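Local structure of NTD biosynthesis operon protein NtdA (Bacillus subtilis subsp. subtilis, 4K2M) at residues D324-Q329 / H351-K356; N173-C178 / Y338-E343; L320-R325 / L415-S420; D364-L369 / V375-Y380. The protein catalyses the reversible, pyridoxal phosphate-dependent transamination of 3-dehydro-glucose 6-phosphate with glutamate, giving kanosamine 6-phosphate, a step in making the antibiotic kanosamine. One frame throughout, in Å; residues are numbered along the deposited sequence.

Interaction 1: D324-Q329 / H351-K356; sequences DRYITQ and HLFPIK. With EDO (1,2-ethanediol), chain D.
Tyr-326 and Phe-353 form a helix-on-sheet contact in the C-terminal part of an aspartate aminotransferase fold. They join helix 312-329 to strand 353-356, which pairs antiparallel with strand 412-415. Phe-353 is the central side chain. Its CG is anti to the backbone N (chi1 -174°), and this carries the ring off the strand toward the helix. Two consecutive helix residues receive it. Tyr-326 covers one face: its CD2 stands over the centre of the Phe-353 ring, 3.7 Å from Phe-353 CD2. The tightest touch is Tyr-326 CB to Phe-353 CZ, 3.4 Å. The two ring centroids are 4.7 Å apart and the planes are inclined by 35°, so the rings meet obliquely. Ile-327 comes in at the rim instead. Its CG1 lies in the plane of the Phe-353 ring, 3.9 Å from Phe-353 CZ. The ring is thus held over a face and at an edge by neighbouring side chains of one helical turn.

The polar end of Tyr-326 is also satisfied, since OH hydrogen-bonds to the backbone O of Pro-416. Gln-426, Val-429 and Met-430 of helix 423-441 touch the same tyrosine. On the strand, Pro-354 O accepts a hydrogen bond from O1 of a 1,2-ethanediol at 2.8 Å. Lys-356 CD lies 3.5 Å from C2 of that ethanediol, which probably came from the crystallisation liquor. The contact itself is buried and apolar. It represents a helix covering a small antiparallel sheet, as in the C-terminal domain of fold-type I aminotransferases.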
# COMPACT_ATOMS: atom_id res chain seq x y z
N ASP A 324 -17.59 10.96 -27.21
CA ASP A 324 -18.23 11.76 -28.25
C ASP A 324 -18.87 10.86 -29.30
O ASP A 324 -19.97 11.15 -29.79
CB ASP A 324 -17.18 12.67 -28.90
CG ASP A 324 -17.74 13.54 -30.02
OD1 ASP A 324 -18.71 14.29 -29.79
OD2 ASP A 324 -17.19 13.47 -31.13
N ARG A 325 -18.21 9.76 -29.62
CA ARG A 325 -18.69 8.85 -30.67
C ARG A 325 -19.94 8.11 -30.20
O ARG A 325 -20.90 7.96 -30.96
CB ARG A 325 -17.57 7.88 -31.06
CG ARG A 325 -17.82 7.11 -32.37
CD ARG A 325 -16.50 6.54 -32.89
NE ARG A 325 -16.61 5.88 -34.20
CZ ARG A 325 -16.86 4.59 -34.38
NH1 ARG A 325 -17.06 3.79 -33.35
NH2 ARG A 325 -16.92 4.08 -35.62
N TYR A 326 -19.95 7.65 -28.94
CA TYR A 326 -21.16 7.08 -28.36
C TYR A 326 -22.30 8.08 -28.38
O TYR A 326 -23.44 7.74 -28.72
CB TYR A 326 -20.94 6.69 -26.89
CG TYR A 326 -20.38 5.31 -26.63
CD1 TYR A 326 -20.83 4.19 -27.33
CD2 TYR A 326 -19.44 5.12 -25.63
CE1 TYR A 326 -20.34 2.93 -27.05
CE2 TYR A 326 -18.94 3.86 -25.34
CZ TYR A 326 -19.40 2.77 -26.06
OH TYR A 326 -18.89 1.53 -25.77
N ILE A 327 -22.02 9.31 -27.95
CA ILE A 327 -23.11 10.29 -27.78
C ILE A 327 -23.72 10.64 -29.13
O ILE A 327 -24.94 10.73 -29.27
CB ILE A 327 -22.63 11.54 -27.03
CG1 ILE A 327 -22.33 11.19 -25.56
CG2 ILE A 327 -23.66 12.67 -27.12
CD1 ILE A 327 -21.56 12.29 -24.81
N THR A 328 -22.87 10.81 -30.13
CA THR A 328 -23.35 11.12 -31.46
C THR A 328 -24.07 9.93 -32.11
O THR A 328 -25.18 10.08 -32.62
CB THR A 328 -22.19 11.62 -32.35
OG1 THR A 328 -21.66 12.82 -31.78
CG2 THR A 328 -22.66 11.90 -33.78
N GLN A 329 -23.46 8.75 -32.08
CA GLN A 329 -24.00 7.64 -32.86
C GLN A 329 -25.21 6.97 -32.20
O GLN A 329 -26.02 6.33 -32.88
CB GLN A 329 -22.91 6.63 -33.25
CG GLN A 329 -21.87 7.25 -34.23
CD GLN A 329 -20.99 6.24 -34.95
OE1 GLN A 329 -21.33 5.06 -35.07
NE2 GLN A 329 -19.84 6.71 -35.44
N HIS A 351 -14.05 8.52 -17.26
CA HIS A 351 -13.51 7.31 -16.67
C HIS A 351 -14.46 6.12 -16.91
O HIS A 351 -14.03 5.01 -17.23
CB HIS A 351 -13.31 7.49 -15.17
CG HIS A 351 -12.84 6.23 -14.49
ND1 HIS A 351 -11.63 5.64 -14.78
CD2 HIS A 351 -13.44 5.44 -13.57
CE1 HIS A 351 -11.50 4.55 -14.05
NE2 HIS A 351 -12.58 4.40 -13.31
N LEU A 352 -15.76 6.38 -16.74
CA LEU A 352 -16.81 5.42 -17.05
C LEU A 352 -17.84 6.14 -17.91
O LEU A 352 -17.93 7.37 -17.84
CB LEU A 352 -17.45 4.86 -15.76
CG LEU A 352 -16.52 3.89 -15.00
CD1 LEU A 352 -16.75 3.90 -13.47
CD2 LEU A 352 -16.65 2.46 -15.55
N PHE A 353 -18.59 5.39 -18.71
CA PHE A 353 -19.55 6.00 -19.65
C PHE A 353 -20.95 5.49 -19.32
O PHE A 353 -21.31 4.37 -19.70
CB PHE A 353 -19.22 5.65 -21.11
CG PHE A 353 -20.11 6.36 -22.09
CD1 PHE A 353 -19.77 7.64 -22.53
CD2 PHE A 353 -21.31 5.79 -22.52
CE1 PHE A 353 -20.61 8.34 -23.40
CE2 PHE A 353 -22.15 6.48 -23.40
CZ PHE A 353 -21.80 7.76 -23.83
N PRO A 354 -21.73 6.31 -18.61
CA PRO A 354 -23.06 5.85 -18.18
C PRO A 354 -24.17 6.32 -19.10
O PRO A 354 -24.25 7.51 -19.47
CB PRO A 354 -23.23 6.52 -16.82
CG PRO A 354 -22.45 7.80 -16.93
CD PRO A 354 -21.30 7.53 -17.91
N ILE A 355 -25.03 5.38 -19.49
CA ILE A 355 -26.30 5.75 -20.11
C ILE A 355 -27.38 5.36 -19.11
O ILE A 355 -27.10 4.68 -18.12
CB ILE A 355 -26.54 5.05 -21.45
CG1 ILE A 355 -26.72 3.54 -21.26
CG2 ILE A 355 -25.37 5.32 -22.43
CD1 ILE A 355 -27.07 2.81 -22.56
N LYS A 356 -28.61 5.80 -19.33
CA LYS A 356 -29.70 5.30 -18.49
C LYS A 356 -30.72 4.61 -19.38
O LYS A 356 -31.03 5.10 -20.47
CB LYS A 356 -30.34 6.43 -17.67
CG LYS A 356 -29.41 7.02 -16.60
CD LYS A 356 -29.90 8.40 -16.10
CE LYS A 356 -31.12 8.32 -15.22
NZ LYS A 356 -31.60 9.70 -14.81
C1 EDO D . -26.94 9.59 -18.68
O1 EDO D . -25.58 9.61 -18.25
C2 EDO D . -27.73 10.58 -17.83
O2 EDO D . -27.19 11.89 -18.03

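Interaction 2: N173-C178 / Y338-E343; sequences NPQTFC and YIELPE. With EDO (1,2-ethanediol), chain D.
Gln-175 and Glu-340 bridge two surface loops of the aminotransferase fold. Gln-175 sits in an Asx turn after strand 166-169 of the large mixed sheet. Glu-340 lies in the loop leading from helix 331-335 to strand 353-356.

The Gln-175 side chain leaves its turn with CB 4.1 Å from O2 of a 1,2-ethanediol. It then bends at CB-CG (chi2 62°), which swings the amide across to the other loop. CG and CD pass near Glu-340 OE1 without a polar contact. At the tip, Gln-175 NE2 donates to Glu-340 OE1 at 3.1 Å. The bond is nearly straight, with an N-H...O angle of 173°. The carboxylate oxygen lies in the amide plane and is met on its syn side, 21° out of the carboxylate plane. The two side chains cross at about a right angle, yet their flat ends are turned nearly parallel.

Behind the glutamine, Asn-173 OD1 accepts from Gln-175 N at 2.8 Å and from Thr-176 N at 3.1 Å. These two bonds fix the turn that presents Gln-175. Thr-176 OG1 then accepts from Cys-178 N, an ST turn. Lys-356 of strand 353-356 ties both loops together: its NZ hydrogen-bonds to Pro-174 O and makes a long, weak ion pair with Glu-340 OE2.

The ethanediol, probably from the crystallisation liquor, lies between the loops. Its O2 donates to Gln-175 O at 2.8 Å. Its O1 sits at the edge of the Phe-177 ring, in the ring plane, 3.5 Å from Phe-177 CE2.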
# COMPACT_ATOMS: atom_id res chain seq x y z
N ASN A 173 -27.75 14.53 -8.21
CA ASN A 173 -28.44 15.01 -9.40
C ASN A 173 -28.51 13.78 -10.31
O ASN A 173 -27.50 13.15 -10.59
CB ASN A 173 -27.61 16.15 -9.99
CG ASN A 173 -28.10 16.61 -11.36
OD1 ASN A 173 -28.41 15.79 -12.24
ND2 ASN A 173 -28.13 17.92 -11.57
N PRO A 174 -29.73 13.38 -10.73
CA PRO A 174 -29.87 12.08 -11.40
C PRO A 174 -29.38 12.08 -12.84
O PRO A 174 -29.33 11.02 -13.47
CB PRO A 174 -31.38 11.82 -11.33
CG PRO A 174 -31.99 13.19 -11.30
CD PRO A 174 -31.03 14.03 -10.48
N GLN A 175 -29.03 13.25 -13.36
CA GLN A 175 -28.42 13.34 -14.68
C GLN A 175 -26.90 13.31 -14.63
O GLN A 175 -26.26 12.71 -15.50
CB GLN A 175 -28.86 14.63 -15.40
CG GLN A 175 -30.17 14.50 -16.17
CD GLN A 175 -31.34 14.17 -15.28
OE1 GLN A 175 -31.61 14.89 -14.31
NE2 GLN A 175 -32.04 13.08 -15.58
N THR A 176 -26.32 13.96 -13.63
CA THR A 176 -24.86 14.05 -13.53
C THR A 176 -24.28 12.94 -12.65
O THR A 176 -23.08 12.70 -12.69
CB THR A 176 -24.39 15.39 -12.92
OG1 THR A 176 -24.72 15.43 -11.53
CG2 THR A 176 -25.05 16.58 -13.63
N PHE A 177 -25.14 12.31 -11.84
CA PHE A 177 -24.74 11.30 -10.85
C PHE A 177 -23.88 11.85 -9.71
O PHE A 177 -23.38 11.09 -8.87
CB PHE A 177 -24.06 10.09 -11.49
CG PHE A 177 -24.90 9.39 -12.51
CD1 PHE A 177 -25.89 8.48 -12.11
CD2 PHE A 177 -24.68 9.61 -13.87
CE1 PHE A 177 -26.67 7.83 -13.06
CE2 PHE A 177 -25.45 8.96 -14.82
CZ PHE A 177 -26.45 8.07 -14.42
N CYS A 178 -23.73 13.17 -9.65
CA CYS A 178 -22.95 13.80 -8.59
C CYS A 178 -23.85 14.38 -7.52
O CYS A 178 -25.04 14.62 -7.75
CB CYS A 178 -22.05 14.91 -9.16
SG CYS A 178 -20.81 14.27 -10.29
N TYR A 338 -35.79 6.46 -25.60
CA TYR A 338 -35.52 5.09 -25.13
C TYR A 338 -34.38 5.04 -24.10
O TYR A 338 -34.39 4.19 -23.21
CB TYR A 338 -35.21 4.14 -26.29
CG TYR A 338 -36.26 4.14 -27.38
CD1 TYR A 338 -35.91 3.92 -28.71
CD2 TYR A 338 -37.61 4.35 -27.08
CE1 TYR A 338 -36.87 3.92 -29.71
CE2 TYR A 338 -38.57 4.35 -28.07
CZ TYR A 338 -38.19 4.13 -29.38
OH TYR A 338 -39.15 4.13 -30.37
N ILE A 339 -33.40 5.92 -24.22
CA ILE A 339 -32.30 5.97 -23.26
C ILE A 339 -31.97 7.41 -22.92
O ILE A 339 -32.43 8.34 -23.59
CB ILE A 339 -31.02 5.30 -23.81
CG1 ILE A 339 -30.46 6.09 -25.00
CG2 ILE A 339 -31.28 3.84 -24.19
CD1 ILE A 339 -29.10 5.58 -25.49
N GLU A 340 -31.18 7.61 -21.87
CA GLU A 340 -30.56 8.91 -21.64
C GLU A 340 -29.06 8.78 -21.91
O GLU A 340 -28.45 7.82 -21.48
CB GLU A 340 -30.75 9.39 -20.21
CG GLU A 340 -32.16 9.85 -19.87
CD GLU A 340 -32.26 10.35 -18.42
OE1 GLU A 340 -31.43 11.20 -18.03
OE2 GLU A 340 -33.14 9.87 -17.68
N LEU A 341 -28.49 9.74 -22.63
CA LEU A 341 -27.05 9.75 -22.87
C LEU A 341 -26.44 10.85 -22.01
O LEU A 341 -27.09 11.86 -21.74
CB LEU A 341 -26.76 10.06 -24.35
CG LEU A 341 -27.06 8.94 -25.34
CD1 LEU A 341 -27.17 9.49 -26.77
CD2 LEU A 341 -25.99 7.84 -25.27
N PRO A 342 -25.16 10.68 -21.63
CA PRO A 342 -24.55 11.81 -20.92
C PRO A 342 -24.35 13.00 -21.85
O PRO A 342 -24.34 12.85 -23.07
CB PRO A 342 -23.20 11.25 -20.45
CG PRO A 342 -22.87 10.17 -21.47
CD PRO A 342 -24.21 9.59 -21.91
N GLU A 343 -24.22 14.18 -21.26
CA GLU A 343 -23.97 15.40 -22.02
C GLU A 343 -22.49 15.47 -22.41
O GLU A 343 -21.61 15.13 -21.62
CB GLU A 343 -24.34 16.60 -21.16
CG GLU A 343 -24.11 17.95 -21.80
CD GLU A 343 -24.54 19.09 -20.87
OE1 GLU A 343 -25.40 18.84 -20.00
OE2 GLU A 343 -24.01 20.21 -21.02
C1 EDO D . -26.94 9.59 -18.68
O1 EDO D . -25.58 9.61 -18.25
C2 EDO D . -27.73 10.58 -17.83
O2 EDO D . -27.19 11.89 -18.03

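Interaction 3: L320-R325 / L415-S420; sequences LFLADR and LPLYPS
Leu-322 and Leu-417 make a buried leucine pair between helix 312-329 and the loop that runs from strand 412-415 to helix 423-441. The two side chains run side by side in opposite senses. Their stems meet where Leu-322 CB lies 3.8 Å from Leu-417 CG.

The conformations differ. In Leu-322, CG lies beside the backbone N and anti to the carbonyl carbon (chi1 -72°). With chi2 extended (169°), Leu-322 CD1 then reaches the loop backbone, 3.3 Å from Tyr-418 O. In Leu-417, CG is anti to the backbone N (chi1 -163°), and the side chain stretches to the helix. Leu-417 CD1 settles on the helix backbone, 3.8 Å from Ala-323 N. The methyl CB of Ala-323 is 4.1 Å from the same Leu-417 CD1. The second branch, Leu-417 CD2, stays 4.1 Å from Leu-322 CD1. Each leucine therefore reaches past its partner to touch backbone.

The loop is extended at Leu-417 and Tyr-418. Leu-417 faces the helix, while CB of Tyr-418 points away from it. The Tyr-418 ring meets that of Phe-421 instead, and its side chain is about 8 Å from that of Tyr-248, a substrate-binding residue.

Polar bonds tie helix 312-329 to helix 423-441, which follows the loop. Leu-322 O accepts from Gln-426 NE2, and Arg-325 forms a salt bridge with Asp-427. Leu-423 of that helix also touches Leu-322. Such apolar interlocking of a helix with a strand-to-helix connection belongs to the core of the C-terminal region in the aspartate aminotransferase fold.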
# COMPACT_ATOMS: atom_id res chain seq x y z
N LEU A 320 -12.23 10.81 -24.53
CA LEU A 320 -13.18 11.83 -24.96
C LEU A 320 -13.72 11.49 -26.36
O LEU A 320 -14.92 11.63 -26.63
CB LEU A 320 -12.53 13.21 -24.96
CG LEU A 320 -13.29 14.30 -25.72
CD1 LEU A 320 -14.62 14.62 -25.05
CD2 LEU A 320 -12.43 15.57 -25.88
N PHE A 321 -12.82 11.06 -27.25
CA PHE A 321 -13.24 10.72 -28.61
C PHE A 321 -14.26 9.60 -28.57
O PHE A 321 -15.29 9.66 -29.25
CB PHE A 321 -12.05 10.30 -29.48
CG PHE A 321 -12.43 10.03 -30.91
CD1 PHE A 321 -12.57 11.08 -31.82
CD2 PHE A 321 -12.68 8.73 -31.35
CE1 PHE A 321 -12.93 10.85 -33.14
CE2 PHE A 321 -13.04 8.49 -32.67
CZ PHE A 321 -13.17 9.55 -33.57
N LEU A 322 -13.98 8.59 -27.76
CA LEU A 322 -14.91 7.48 -27.59
C LEU A 322 -16.26 7.95 -27.05
O LEU A 322 -17.31 7.52 -27.53
CB LEU A 322 -14.33 6.42 -26.65
CG LEU A 322 -13.20 5.61 -27.30
CD1 LEU A 322 -12.50 4.79 -26.21
CD2 LEU A 322 -13.71 4.69 -28.43
N ALA A 323 -16.25 8.83 -26.05
CA ALA A 323 -17.49 9.30 -25.45
C ALA A 323 -18.28 10.10 -26.47
O ALA A 323 -19.50 9.92 -26.60
CB ALA A 323 -17.21 10.15 -24.20
N ASP A 324 -17.59 10.96 -27.21
CA ASP A 324 -18.23 11.76 -28.25
C ASP A 324 -18.87 10.86 -29.30
O ASP A 324 -19.97 11.15 -29.79
CB ASP A 324 -17.18 12.67 -28.90
CG ASP A 324 -17.74 13.54 -30.02
OD1 ASP A 324 -18.71 14.29 -29.79
OD2 ASP A 324 -17.19 13.47 -31.13
N ARG A 325 -18.21 9.76 -29.62
CA ARG A 325 -18.69 8.85 -30.67
C ARG A 325 -19.94 8.11 -30.20
O ARG A 325 -20.90 7.96 -30.96
CB ARG A 325 -17.57 7.88 -31.06
CG ARG A 325 -17.82 7.11 -32.37
CD ARG A 325 -16.50 6.54 -32.89
NE ARG A 325 -16.61 5.88 -34.20
CZ ARG A 325 -16.86 4.59 -34.38
NH1 ARG A 325 -17.06 3.79 -33.35
NH2 ARG A 325 -16.92 4.08 -35.62
N LEU A 415 -21.19 1.43 -20.52
CA LEU A 415 -20.75 0.85 -21.78
C LEU A 415 -19.22 0.81 -21.79
O LEU A 415 -18.59 1.68 -21.18
CB LEU A 415 -21.23 1.71 -22.94
CG LEU A 415 -22.73 1.98 -22.97
CD1 LEU A 415 -23.03 2.69 -24.29
CD2 LEU A 415 -23.51 0.67 -22.87
N PRO A 416 -18.62 -0.17 -22.48
CA PRO A 416 -17.15 -0.25 -22.50
C PRO A 416 -16.50 1.05 -22.97
O PRO A 416 -16.94 1.63 -23.97
CB PRO A 416 -16.88 -1.36 -23.53
CG PRO A 416 -18.09 -2.25 -23.42
CD PRO A 416 -19.24 -1.30 -23.20
N LEU A 417 -15.49 1.53 -22.23
CA LEU A 417 -14.77 2.74 -22.63
C LEU A 417 -13.42 2.77 -21.90
O LEU A 417 -13.35 2.89 -20.68
CB LEU A 417 -15.59 4.01 -22.35
CG LEU A 417 -15.11 5.28 -23.10
CD1 LEU A 417 -16.20 6.35 -23.18
CD2 LEU A 417 -13.86 5.89 -22.45
N TYR A 418 -12.34 2.66 -22.67
CA TYR A 418 -11.01 2.79 -22.09
C TYR A 418 -10.11 3.12 -23.26
O TYR A 418 -10.51 2.92 -24.42
CB TYR A 418 -10.60 1.50 -21.34
CG TYR A 418 -10.67 0.25 -22.20
CD1 TYR A 418 -9.55 -0.23 -22.86
CD2 TYR A 418 -11.87 -0.45 -22.33
CE1 TYR A 418 -9.62 -1.38 -23.66
CE2 TYR A 418 -11.94 -1.59 -23.12
CZ TYR A 418 -10.82 -2.04 -23.78
OH TYR A 418 -10.90 -3.17 -24.56
N PRO A 419 -8.91 3.67 -23.00
CA PRO A 419 -8.18 4.24 -24.16
C PRO A 419 -7.80 3.25 -25.26
O PRO A 419 -7.79 3.65 -26.43
CB PRO A 419 -6.92 4.83 -23.52
CG PRO A 419 -7.29 5.09 -22.12
CD PRO A 419 -8.27 4.01 -21.72
N SER A 420 -7.51 2.00 -24.92
CA SER A 420 -7.14 1.00 -25.94
C SER A 420 -8.33 0.25 -26.55
O SER A 420 -8.14 -0.71 -27.31
CB SER A 420 -6.11 0.01 -25.40
OG SER A 420 -4.85 0.63 -25.23

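Interaction 4: D364-L369 / V375-Y380; sequences DIMTKL and VQTDVY. With EDO (1,2-ethanediol), chain E.
Met-366 and Leu-369 of helix 362-373 pack on the extended chain that follows the helix and turns back across it. The van der Waals contacts come first. Leu-369 CD1 meets Thr-377 CG2 at 3.9 Å, the side chains crossing at about a right angle. Met-366 reaches further along the chain. Met-366 SD lies 4.1 Å from Val-379 CG2. A bend at the thioether (chi3 71°) turns CE back, so that Met-366 CE is 3.6 Å from Thr-377 OG1.

Direct polar bonding across the contact is backbone to backbone. Val-375 N donates to Leu-369 O at 2.9 Å, tying the last turns of the helix to the start of the returning chain. The N-H approaches from above the carbonyl plane, 46° out of it.

A water bridges the two segments as well. It donates to Met-366 O and to Val-375 O, each at 2.8 Å, and accepts from Thr-377 OG1 at 2.8 Å. The Thr-377 hydroxyl thus links to the helix carbonyl through this water.

Charged groups keep to the margins. On the helix, Lys-368 NZ forms a salt bridge with Asp-364. On the returning chain, Asp-378 OD2 accepts from O2 of a 1,2-ethanediol at 2.7 Å, and Asn-285 of the second subunit also bonds that ethanediol. Its C1 lies over the centre of the Tyr-380 ring, and Tyr-380 belongs to the pocket that holds the external aldimine of pyridoxal phosphate with kanosamine 6-phosphate.

Around the contact, strand 412-415 supplies Leu-413 against Met-366 and Thr-377, and Leu-415 against Thr-377. Helix 423-441 touches Ile-365 and Lys-368 on the helix.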
# COMPACT_ATOMS: atom_id res chain seq x y z
N ASP A 364 -32.68 -7.30 -18.63
CA ASP A 364 -32.86 -7.97 -19.92
C ASP A 364 -31.96 -7.39 -21.01
O ASP A 364 -31.45 -8.12 -21.86
CB ASP A 364 -34.31 -7.90 -20.39
CG ASP A 364 -34.63 -8.98 -21.42
OD1 ASP A 364 -34.28 -10.16 -21.19
OD2 ASP A 364 -35.24 -8.65 -22.46
N ILE A 365 -31.78 -6.07 -21.00
CA ILE A 365 -30.86 -5.43 -21.95
C ILE A 365 -29.46 -5.97 -21.78
O ILE A 365 -28.80 -6.31 -22.77
CB ILE A 365 -30.85 -3.90 -21.78
CG1 ILE A 365 -32.15 -3.28 -22.29
CG2 ILE A 365 -29.67 -3.27 -22.54
CD1 ILE A 365 -32.46 -1.91 -21.68
N MET A 366 -29.00 -6.08 -20.54
CA MET A 366 -27.66 -6.58 -20.27
C MET A 366 -27.49 -8.03 -20.69
O MET A 366 -26.46 -8.40 -21.26
CB MET A 366 -27.32 -6.42 -18.78
CG MET A 366 -27.29 -4.98 -18.34
SD MET A 366 -26.86 -4.85 -16.59
CE MET A 366 -25.12 -5.31 -16.59
N THR A 367 -28.51 -8.83 -20.40
CA THR A 367 -28.48 -10.24 -20.76
C THR A 367 -28.46 -10.45 -22.27
O THR A 367 -27.68 -11.26 -22.78
CB THR A 367 -29.68 -11.00 -20.15
OG1 THR A 367 -29.58 -10.95 -18.72
CG2 THR A 367 -29.68 -12.46 -20.59
N LYS A 368 -29.32 -9.72 -22.98
CA LYS A 368 -29.41 -9.87 -24.42
C LYS A 368 -28.15 -9.37 -25.12
O LYS A 368 -27.68 -10.00 -26.07
CB LYS A 368 -30.63 -9.14 -24.98
CG LYS A 368 -31.95 -9.87 -24.71
CD LYS A 368 -33.13 -9.04 -25.19
CE LYS A 368 -34.39 -9.89 -25.28
NZ LYS A 368 -34.64 -10.62 -24.01
N LEU A 369 -27.60 -8.25 -24.65
CA LEU A 369 -26.34 -7.76 -25.22
C LEU A 369 -25.26 -8.83 -25.12
O LEU A 369 -24.52 -9.08 -26.07
CB LEU A 369 -25.89 -6.46 -24.54
CG LEU A 369 -26.55 -5.17 -25.01
CD1 LEU A 369 -26.14 -4.01 -24.10
CD2 LEU A 369 -26.17 -4.85 -26.47
N VAL A 375 -21.59 -8.75 -26.09
CA VAL A 375 -21.25 -7.42 -25.57
C VAL A 375 -21.44 -7.35 -24.06
O VAL A 375 -22.57 -7.46 -23.57
CB VAL A 375 -22.10 -6.33 -26.25
CG1 VAL A 375 -21.88 -4.97 -25.59
CG2 VAL A 375 -21.74 -6.24 -27.74
N GLN A 376 -20.35 -7.14 -23.33
CA GLN A 376 -20.41 -7.06 -21.86
C GLN A 376 -20.55 -5.62 -21.39
O GLN A 376 -19.84 -4.72 -21.84
CB GLN A 376 -19.16 -7.72 -21.25
CG GLN A 376 -19.02 -7.54 -19.74
CD GLN A 376 -17.82 -8.28 -19.15
OE1 GLN A 376 -16.69 -8.19 -19.65
NE2 GLN A 376 -18.06 -9.00 -18.06
N THR A 377 -21.52 -5.40 -20.52
CA THR A 377 -21.74 -4.09 -19.91
C THR A 377 -21.65 -4.30 -18.40
O THR A 377 -21.47 -5.44 -17.93
CB THR A 377 -23.11 -3.50 -20.29
OG1 THR A 377 -24.14 -4.45 -19.99
CG2 THR A 377 -23.15 -3.15 -21.78
N ASP A 378 -21.76 -3.23 -17.63
CA ASP A 378 -21.64 -3.36 -16.19
C ASP A 378 -22.37 -2.23 -15.51
O ASP A 378 -22.80 -1.26 -16.16
CB ASP A 378 -20.16 -3.34 -15.78
CG ASP A 378 -19.89 -4.15 -14.53
OD1 ASP A 378 -20.85 -4.45 -13.78
OD2 ASP A 378 -18.71 -4.47 -14.29
N VAL A 379 -22.52 -2.33 -14.19
CA VAL A 379 -23.15 -1.27 -13.42
C VAL A 379 -22.24 -0.92 -12.24
O VAL A 379 -22.11 -1.70 -11.30
CB VAL A 379 -24.56 -1.69 -12.93
CG1 VAL A 379 -25.15 -0.65 -11.95
CG2 VAL A 379 -25.51 -1.87 -14.12
N TYR A 380 -21.57 0.23 -12.32
CA TYR A 380 -20.75 0.72 -11.21
C TYR A 380 -21.61 1.68 -10.39
O TYR A 380 -21.89 2.79 -10.87
CB TYR A 380 -19.53 1.49 -11.77
CG TYR A 380 -18.41 0.62 -12.34
CD1 TYR A 380 -18.64 -0.26 -13.40
CD2 TYR A 380 -17.11 0.72 -11.85
CE1 TYR A 380 -17.61 -1.05 -13.92
CE2 TYR A 380 -16.07 -0.04 -12.37
CZ TYR A 380 -16.33 -0.93 -13.40
OH TYR A 380 -15.30 -1.69 -13.91
C1 EDO E . -17.90 -2.47 -10.54
O1 EDO E . -16.90 -3.16 -9.78
C2 EDO E . -19.01 -3.45 -10.91
O2 EDO E . -18.41 -4.57 -11.56
O HOH W 1 -24.09 -6.89 -21.33

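Interactions 1 and 3 share helix 312-329 and lie about 7 Å apart between centres. They are joined where strand 353-356 pairs with strand 412-415. Interaction 2 is about 10 Å from interaction 1, centre to centre. Lys-356 and one ethanediol connect the two, which brings the loop after strand 166-169 of the large sheet onto the C-terminal part. Interaction 4 has its centre about 15 to 18 Å from those of the others. Along the chain it follows interactions 1 and 2 and is nested in the loop closed by interaction 3. It meets interaction 1 at Leu-352 and Tyr-380. The contacts cluster round the small C-terminal antiparallel sheet; interaction 4 includes Tyr-380 of the ligand pocket.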